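Local coordinates for hypothetical protein PH1136 (Pyrococcus horikoshii, PDB 1IXL) that is of uncharacterised function but has the hot-dog fold of the thioesterase superfamily and may hydrolyse acyl-CoA thioesters, at residues A28-T34 and G84-K90; T78-K82 and R109-V114; A58-V63 and A89-I93. One frame throughout, in Å; residues are numbered along the deposited sequence.

Residues 28-34, on and just after strand 27-33, pair with residues 84-90; this pairing, interaction 1, closes a loop of 49 residues that holds helix 48-63 and strand 68-77. That helix supplies residues 58-63 of interaction 3, which closes a shorter loop onto residues 89-93 of the same strand, 86-97. Interactions 1 and 3 overlap at A89 and K90, and so tie strand 27-33 and the helix to one central strand. Residues 78-82, after strand 68-77, meet residues 109-114 in interaction 2. Its loop crosses both others, and a salt bridge from D85 to R109 joins it to interaction 1.

Interaction 1: residues A28-T34 and G84-K90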
loop_
_atom_site.group_PDB
_atom_site.type_symbol
_atom_site.label_atom_id
_atom_site.label_comp_id
_atom_site.label_asym_id
_atom_site.label_seq_id
_atom_site.Cartn_x
_atom_site.Cartn_y
_atom_site.Cartn_z
ATOM N N ALA A 28 4.064 -5.645 -5.989
ATOM C CA ALA A 28 4.705 -4.343 -5.816
ATOM C C ALA A 28 5.195 -4.146 -4.390
ATOM O O ALA A 28 4.676 -4.752 -3.455
ATOM C CB ALA A 28 3.754 -3.230 -6.187
ATOM N N GLU A 29 6.219 -3.307 -4.252
ATOM C CA GLU A 29 6.794 -2.991 -2.958
ATOM C C GLU A 29 6.959 -1.483 -2.891
ATOM O O GLU A 29 7.445 -0.849 -3.838
ATOM C CB GLU A 29 8.143 -3.694 -2.762
ATOM C CG GLU A 29 8.033 -5.215 -2.666
ATOM C CD GLU A 29 9.363 -5.879 -2.351
ATOM O OE1 GLU A 29 10.370 -5.146 -2.184
ATOM O OE2 GLU A 29 9.397 -7.129 -2.262
ATOM N N VAL A 30 6.537 -0.913 -1.766
ATOM C CA VAL A 30 6.604 0.527 -1.553
ATOM C C VAL A 30 7.138 0.767 -0.136
ATOM O O VAL A 30 6.739 0.090 0.803
ATOM C CB VAL A 30 5.197 1.167 -1.666
ATOM C CG1 VAL A 30 5.316 2.679 -1.608
ATOM C CG2 VAL A 30 4.504 0.714 -2.964
ATOM N N GLU A 31 8.040 1.727 0.014
ATOM C CA GLU A 31 8.613 1.997 1.325
ATOM C C GLU A 31 8.209 3.375 1.822
ATOM O O GLU A 31 7.943 4.291 1.032
ATOM C CB GLU A 31 10.141 1.893 1.271
ATOM C CG GLU A 31 10.784 2.765 0.215
ATOM C CD GLU A 31 12.310 2.820 0.342
ATOM O OE1 GLU A 31 12.921 1.762 0.609
ATOM O OE2 GLU A 31 12.887 3.916 0.167
ATOM N N LEU A 32 8.157 3.516 3.142
ATOM C CA LEU A 32 7.787 4.788 3.735
ATOM C C LEU A 32 8.585 5.036 5.007
ATOM O O LEU A 32 8.658 4.169 5.889
ATOM C CB LEU A 32 6.293 4.804 4.083
ATOM C CG LEU A 32 5.719 5.996 4.871
ATOM C CD1 LEU A 32 5.785 7.263 4.037
ATOM C CD2 LEU A 32 4.254 5.711 5.230
ATOM N N GLU A 33 9.200 6.211 5.071
ATOM C CA GLU A 33 9.940 6.636 6.258
ATOM C C GLU A 33 8.893 7.431 7.039
ATOM O O GLU A 33 8.355 8.423 6.529
ATOM C CB GLU A 33 11.105 7.562 5.876
ATOM C CG GLU A 33 12.331 6.830 5.340
ATOM C CD GLU A 33 13.023 6.003 6.408
ATOM O OE1 GLU A 33 13.976 5.264 6.060
ATOM O OE2 GLU A 33 12.618 6.100 7.596
ATOM N N THR A 34 8.566 6.987 8.244
ATOM C CA THR A 34 7.570 7.715 9.019
ATOM C C THR A 34 8.161 9.012 9.561
ATOM O O THR A 34 9.345 9.059 9.922
ATOM C CB THR A 34 7.013 6.862 10.160
ATOM O OG1 THR A 34 8.079 6.405 10.999
ATOM C CG2 THR A 34 6.256 5.673 9.592
ATOM N N GLY A 84 10.014 7.468 12.946
ATOM C CA GLY A 84 11.397 7.088 12.734
ATOM C C GLY A 84 11.487 5.693 12.136
ATOM O O GLY A 84 12.515 5.328 11.566
ATOM N N ASP A 85 10.427 4.899 12.282
ATOM C CA ASP A 85 10.415 3.561 11.697
ATOM C C ASP A 85 10.366 3.724 10.181
ATOM O O ASP A 85 9.756 4.657 9.666
ATOM C CB ASP A 85 9.168 2.752 12.129
ATOM C CG ASP A 85 9.206 2.313 13.583
ATOM O OD1 ASP A 85 10.247 2.496 14.261
ATOM O OD2 ASP A 85 8.187 1.761 14.045
ATOM N N LYS A 86 11.033 2.824 9.474
ATOM C CA LYS A 86 11.020 2.815 8.024
ATOM C C LYS A 86 10.166 1.586 7.742
ATOM O O LYS A 86 10.449 0.493 8.268
ATOM C CB LYS A 86 12.419 2.596 7.455
ATOM C CG LYS A 86 12.435 2.444 5.937
ATOM C CD LYS A 86 13.662 1.677 5.479
ATOM C CE LYS A 86 13.421 1.011 4.141
ATOM N NZ LYS A 86 12.982 2.022 3.146
ATOM N N LEU A 87 9.127 1.756 6.937
ATOM C CA LEU A 87 8.217 0.658 6.627
ATOM C C LEU A 87 8.257 0.254 5.163
ATOM O O LEU A 87 8.481 1.094 4.301
ATOM C CB LEU A 87 6.773 1.058 6.963
ATOM C CG LEU A 87 6.478 1.654 8.351
ATOM C CD1 LEU A 87 4.976 2.029 8.439
ATOM C CD2 LEU A 87 6.840 0.646 9.451
ATOM N N VAL A 88 8.041 -1.034 4.900
ATOM C CA VAL A 88 7.989 -1.530 3.529
ATOM C C VAL A 88 6.736 -2.397 3.347
ATOM O O VAL A 88 6.567 -3.410 4.006
ATOM C CB VAL A 88 9.207 -2.397 3.146
ATOM C CG1 VAL A 88 9.055 -2.880 1.687
ATOM C CG2 VAL A 88 10.499 -1.608 3.313
ATOM N N ALA A 89 5.864 -1.991 2.439
ATOM C CA ALA A 89 4.663 -2.756 2.169
ATOM C C ALA A 89 4.919 -3.643 0.945
ATOM O O ALA A 89 5.428 -3.164 -0.063
ATOM C CB ALA A 89 3.507 -1.802 1.901
ATOM N N LYS A 90 4.582 -4.928 1.064
ATOM C CA LYS A 90 4.716 -5.902 -0.012
ATOM C C LYS A 90 3.312 -6.405 -0.372
ATOM O O LYS A 90 2.644 -7.039 0.434
ATOM C CB LYS A 90 5.638 -7.047 0.429
ATOM C CG LYS A 90 7.040 -6.514 0.783
ATOM C CD LYS A 90 8.061 -7.600 1.100
ATOM C CE LYS A 90 9.327 -6.946 1.670
ATOM N NZ LYS A 90 10.340 -7.983 2.033
HETATM O O HOH W 1 11.503 -8.527 -1.036
HETATM O O HOH W 2 14.399 5.643 9.672
#
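K86 slants across two glutamates of the neighbouring strand, E33 first and E31 at its tip. Its CB lies 3.4 Å from E33 OE1, and CG comes closer to the same oxygen, at 3.2 Å. CD still passes E33 OE1, CE approaches E31 OE1, and a bend at the last torsion (chi4 55°) delivers NZ to E31 OE1 at 2.6 Å. In this salt bridge K86 NZ sits above the E31 carboxylate plane. E33 OE1 stays 4.5 Å from K86 NZ, so E33 probably adds only a weaker electrostatic pull, its carboxylate resting on CB and CG of the lysine. The backbones form an antiparallel pair in the sheet that wraps the helix of the hot-dog fold: V30 with A89 and L32 with L87 are hydrogen-bonded pairs, while E29, E31 and E33 stand opposite K90, V88 and K86 in non-hydrogen-bonded pairs. V30, L32, L87 and A89 put their side chains on the other face, where V30, L87 and A89 touch L54 of helix 48-63. Past the last pair T34, already off the strand, donates from both N and OG1 to D85 O, OG1 at 2.8 Å in the carbonyl plane and on a lone pair. T34 CG2 meets L87 CD1 at 4.0 Å. At the far end E29 crosses the K90 chain, with OE2 3.6 Å from K90 CD; that oxygen is also hydrogen-bonded to Y27 OH and to a water that weakly reaches K90 NZ. A second water links E33 OE2 to G84 O.

Interaction 2: residues T78-K82 and R109-V114; sequences TKPVK and REEEVV
R109 points its CG away from its backbone N (chi1 177°) and bends at chi3 (56°), which carries the guanidinium towards P80, while T78 turns OG1 between its own N and carbonyl carbon (chi1 58°), facing V113. R109 NH1 donates to P80 O at 3.0 Å, in the carbonyl plane and near the plane of the guanidinium. From the side, NE and NH2 grip E112, NH2 reaching OE2 at 2.9 Å; both carboxylate oxygens are met from above their plane. This clasp spans the type II' turn from R109 to E112. V114 CG1 lies over one guanidinium face, and D85 OD2 forms a further salt bridge with NH1. T78 OG1 donates to V113 O at 2.7 Å and T78 N to V114 O at 2.9 Å. K79 lays CE against E112 OE2 at 3.3 Å, and V81 CG2 packs on V114 CB. Without the guanidinium, as with an alanine here, E112 and D85 would probably lose their shared cation and P80 O this donor. A guanidinium shared by E112, D85 and the P80 carbonyl is likely to make a directional, largely electrostatic join between the hairpin turn and the loop after strand 68-77.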
loop_
_atom_site.group_PDB
_atom_site.type_symbol
_atom_site.label_atom_id
_atom_site.label_comp_id
_atom_site.label_asym_id
_atom_site.label_seq_id
_atom_site.Cartn_x
_atom_site.Cartn_y
_atom_site.Cartn_z
ATOM N N THR A 78 -0.736 -5.361 13.619
ATOM C CA THR A 78 -0.095 -6.351 14.476
ATOM C C THR A 78 0.938 -5.816 15.463
ATOM O O THR A 78 1.141 -6.407 16.532
ATOM C CB THR A 78 0.534 -7.443 13.595
ATOM O OG1 THR A 78 1.470 -6.843 12.698
ATOM C CG2 THR A 78 -0.549 -8.122 12.744
ATOM N N LYS A 79 1.588 -4.719 15.103
ATOM C CA LYS A 79 2.601 -4.079 15.971
ATOM C C LYS A 79 2.524 -2.568 15.821
ATOM O O LYS A 79 2.309 -2.071 14.716
ATOM C CB LYS A 79 4.011 -4.505 15.583
ATOM C CG LYS A 79 4.368 -5.937 15.903
ATOM C CD LYS A 79 5.821 -6.174 15.505
ATOM C CE LYS A 79 6.426 -7.352 16.256
ATOM N NZ LYS A 79 5.684 -8.605 15.963
ATOM N N PRO A 80 2.706 -1.815 16.927
ATOM C CA PRO A 80 2.648 -0.355 16.865
ATOM C C PRO A 80 3.822 0.200 16.076
ATOM O O PRO A 80 4.910 -0.364 16.088
ATOM C CB PRO A 80 2.680 0.052 18.338
ATOM C CG PRO A 80 3.606 -1.011 18.946
ATOM C CD PRO A 80 3.057 -2.273 18.290
ATOM N N VAL A 81 3.600 1.306 15.374
ATOM C CA VAL A 81 4.658 1.917 14.581
ATOM C C VAL A 81 5.051 3.217 15.268
ATOM O O VAL A 81 4.193 3.983 15.707
ATOM C CB VAL A 81 4.168 2.203 13.119
ATOM C CG1 VAL A 81 5.193 3.040 12.359
ATOM C CG2 VAL A 81 3.939 0.890 12.395
ATOM N N LYS A 82 6.353 3.458 15.362
ATOM C CA LYS A 82 6.861 4.650 16.026
ATOM C C LYS A 82 7.538 5.583 15.031
ATOM O O LYS A 82 8.164 5.123 14.085
ATOM C CB LYS A 82 7.837 4.211 17.140
ATOM C CG LYS A 82 9.108 5.015 17.243
ATOM C CD LYS A 82 10.085 4.415 18.263
ATOM C CE LYS A 82 9.619 4.644 19.684
ATOM N NZ LYS A 82 9.527 6.100 20.013
ATOM N N ARG A 109 8.645 -3.846 9.111
ATOM C CA ARG A 109 9.599 -2.895 9.681
ATOM C C ARG A 109 10.735 -3.904 9.821
ATOM O O ARG A 109 10.746 -4.708 10.743
ATOM C CB ARG A 109 9.162 -2.379 11.050
ATOM C CG ARG A 109 10.198 -1.448 11.689
ATOM C CD ARG A 109 9.657 -0.912 12.985
ATOM N NE ARG A 109 9.280 -2.007 13.863
ATOM C CZ ARG A 109 8.277 -1.943 14.730
ATOM N NH1 ARG A 109 7.560 -0.831 14.821
ATOM N NH2 ARG A 109 7.987 -2.986 15.495
ATOM N N GLU A 110 11.652 -3.888 8.857
ATOM C CA GLU A 110 12.732 -4.864 8.803
ATOM C C GLU A 110 12.038 -6.223 8.644
ATOM O O GLU A 110 11.349 -6.432 7.640
ATOM C CB GLU A 110 13.599 -4.778 10.059
ATOM C CG GLU A 110 14.193 -3.376 10.220
ATOM C CD GLU A 110 15.251 -3.292 11.286
ATOM O OE1 GLU A 110 14.969 -3.677 12.440
ATOM O OE2 GLU A 110 16.373 -2.831 10.973
ATOM N N GLU A 111 12.167 -7.133 9.604
ATOM C CA GLU A 111 11.515 -8.443 9.444
ATOM C C GLU A 111 10.157 -8.586 10.118
ATOM O O GLU A 111 9.437 -9.550 9.877
ATOM C CB GLU A 111 12.427 -9.568 9.958
ATOM C CG GLU A 111 13.697 -9.777 9.155
ATOM C CD GLU A 111 13.414 -10.023 7.691
ATOM O OE1 GLU A 111 13.014 -9.059 6.995
ATOM O OE2 GLU A 111 13.585 -11.179 7.237
ATOM N N GLU A 112 9.806 -7.631 10.965
ATOM C CA GLU A 112 8.541 -7.695 11.680
ATOM C C GLU A 112 7.345 -7.218 10.859
ATOM O O GLU A 112 7.432 -6.236 10.130
ATOM C CB GLU A 112 8.594 -6.823 12.928
ATOM C CG GLU A 112 9.869 -6.886 13.731
ATOM C CD GLU A 112 9.989 -5.684 14.655
ATOM O OE1 GLU A 112 10.865 -4.817 14.409
ATOM O OE2 GLU A 112 9.195 -5.594 15.612
ATOM N N VAL A 113 6.227 -7.914 11.005
ATOM C CA VAL A 113 4.998 -7.513 10.340
ATOM C C VAL A 113 4.288 -6.520 11.276
ATOM O O VAL A 113 4.116 -6.807 12.468
ATOM C CB VAL A 113 4.092 -8.735 10.084
ATOM C CG1 VAL A 113 2.726 -8.286 9.582
ATOM C CG2 VAL A 113 4.762 -9.657 9.039
ATOM N N VAL A 114 3.920 -5.346 10.759
ATOM C CA VAL A 114 3.213 -4.352 11.565
ATOM C C VAL A 114 1.755 -4.244 11.102
ATOM O O VAL A 114 0.906 -3.728 11.820
ATOM C CB VAL A 114 3.894 -2.944 11.500
ATOM C CG1 VAL A 114 5.333 -3.043 12.004
ATOM C CG2 VAL A 114 3.864 -2.384 10.067
HETATM O O HOH W 3 0.623 -1.233 12.887
HETATM O O HOH W 4 6.374 -2.615 17.636
#

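Interaction 3: residues A58-V63 and A89-I93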
loop_
_atom_site.group_PDB
_atom_site.type_symbol
_atom_site.label_atom_id
_atom_site.label_comp_id
_atom_site.label_asym_id
_atom_site.label_seq_id
_atom_site.Cartn_x
_atom_site.Cartn_y
_atom_site.Cartn_z
ATOM N N ALA A 58 0.408 0.228 -2.084
ATOM C CA ALA A 58 1.124 -0.925 -2.609
ATOM C C ALA A 58 0.162 -1.839 -3.383
ATOM O O ALA A 58 0.496 -2.388 -4.454
ATOM C CB ALA A 58 1.803 -1.709 -1.452
ATOM N N ALA A 59 -1.032 -1.996 -2.832
ATOM C CA ALA A 59 -2.071 -2.820 -3.433
ATOM C C ALA A 59 -2.461 -2.269 -4.815
ATOM O O ALA A 59 -2.597 -3.033 -5.775
ATOM C CB ALA A 59 -3.299 -2.866 -2.499
HETATM N N MSE A 60 -2.615 -0.951 -4.918
HETATM C CA MSE A 60 -2.953 -0.331 -6.189
HETATM C C MSE A 60 -1.837 -0.615 -7.204
HETATM O O MSE A 60 -2.107 -0.788 -8.396
HETATM C CB MSE A 60 -3.123 1.190 -6.039
HETATM C CG MSE A 60 -4.244 1.656 -5.087
HETATM SE SE MSE A 60 -5.927 1.215 -5.605
HETATM C CE MSE A 60 -5.995 -0.318 -5.100
ATOM N N LEU A 61 -0.583 -0.655 -6.751
ATOM C CA LEU A 61 0.522 -0.920 -7.688
ATOM C C LEU A 61 0.696 -2.389 -8.009
ATOM O O LEU A 61 1.297 -2.729 -9.027
ATOM C CB LEU A 61 1.851 -0.318 -7.191
ATOM C CG LEU A 61 1.792 1.212 -7.068
ATOM C CD1 LEU A 61 3.168 1.798 -6.741
ATOM C CD2 LEU A 61 1.276 1.801 -8.357
ATOM N N ALA A 62 0.184 -3.270 -7.156
ATOM C CA ALA A 62 0.273 -4.686 -7.459
ATOM C C ALA A 62 -0.672 -4.945 -8.647
ATOM O O ALA A 62 -0.452 -5.870 -9.430
ATOM C CB ALA A 62 -0.122 -5.527 -6.253
ATOM N N VAL A 63 -1.719 -4.131 -8.791
ATOM C CA VAL A 63 -2.640 -4.300 -9.929
ATOM C C VAL A 63 -2.107 -3.445 -11.066
ATOM O O VAL A 63 -2.062 -3.877 -12.213
ATOM C CB VAL A 63 -4.071 -3.875 -9.566
ATOM C CG1 VAL A 63 -4.988 -3.998 -10.802
ATOM C CG2 VAL A 63 -4.585 -4.764 -8.415
ATOM N N ALA A 89 5.864 -1.991 2.439
ATOM C CA ALA A 89 4.663 -2.756 2.169
ATOM C C ALA A 89 4.919 -3.643 0.945
ATOM O O ALA A 89 5.428 -3.164 -0.063
ATOM C CB ALA A 89 3.507 -1.802 1.901
ATOM N N LYS A 90 4.582 -4.928 1.064
ATOM C CA LYS A 90 4.716 -5.902 -0.012
ATOM C C LYS A 90 3.312 -6.405 -0.372
ATOM O O LYS A 90 2.644 -7.039 0.434
ATOM C CB LYS A 90 5.638 -7.047 0.429
ATOM C CG LYS A 90 7.040 -6.514 0.783
ATOM C CD LYS A 90 8.061 -7.600 1.100
ATOM C CE LYS A 90 9.327 -6.946 1.670
ATOM N NZ LYS A 90 10.340 -7.983 2.033
ATOM N N ALA A 91 2.884 -6.101 -1.594
ATOM C CA ALA A 91 1.544 -6.440 -2.091
ATOM C C ALA A 91 1.540 -7.441 -3.247
ATOM O O ALA A 91 2.267 -7.267 -4.211
ATOM C CB ALA A 91 0.844 -5.158 -2.539
ATOM N N LYS A 92 0.720 -8.486 -3.146
ATOM C CA LYS A 92 0.635 -9.478 -4.223
ATOM C C LYS A 92 -0.817 -9.825 -4.554
ATOM O O LYS A 92 -1.635 -9.994 -3.657
ATOM C CB LYS A 92 1.379 -10.764 -3.850
ATOM C CG LYS A 92 1.298 -11.835 -4.967
ATOM C CD LYS A 92 2.193 -13.028 -4.710
ATOM C CE LYS A 92 1.748 -13.846 -3.512
ATOM N NZ LYS A 92 2.491 -15.156 -3.464
ATOM N N ILE A 93 -1.146 -9.886 -5.841
ATOM C CA ILE A 93 -2.493 -10.256 -6.237
ATOM C C ILE A 93 -2.599 -11.737 -5.884
ATOM O O ILE A 93 -1.786 -12.537 -6.338
ATOM C CB ILE A 93 -2.710 -10.080 -7.745
ATOM C CG1 ILE A 93 -2.670 -8.592 -8.105
ATOM C CG2 ILE A 93 -4.056 -10.674 -8.148
ATOM C CD1 ILE A 93 -2.817 -8.327 -9.602
#
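A91 presses its methyl against the backbone of the helix, CB lying 3.4 Å from A58 O. Around it the contact is made of alanines: A58 CB touches A91 CB at 3.7 Å and A89 CB at 3.8 Å, and A62 CB, one turn on, sits 3.6 Å from A91 O. Such short side chains let the axes of 58-63 and 89-93 approach to 7.1 Å at an angle of 40°, and all four alanines are buried. Towards I93 the side chains meet less closely and exposure rises: V63 CG2 and I93 CD1 are 4.2 Å apart, the two side chains running at about a right angle. Even so, with CG1 turned away from its own carbonyl carbon (chi1 -68°), I93 sends CD1 to the last turn of the helix, 3.4 Å from A62 O. V63 and I93 are partly exposed; K90 and K92 point away from the helix, K92 exposed and K90 in a cation-pi contact with Y108. This is the hot-dog arrangement, a curved sheet folded round one long helix. A89 and A91 also touch V107 and V105 of strand 100-109, A59 and V63 reach F119 and V123 of strand 112-123, and L61 rests on A28 of strand 27-33.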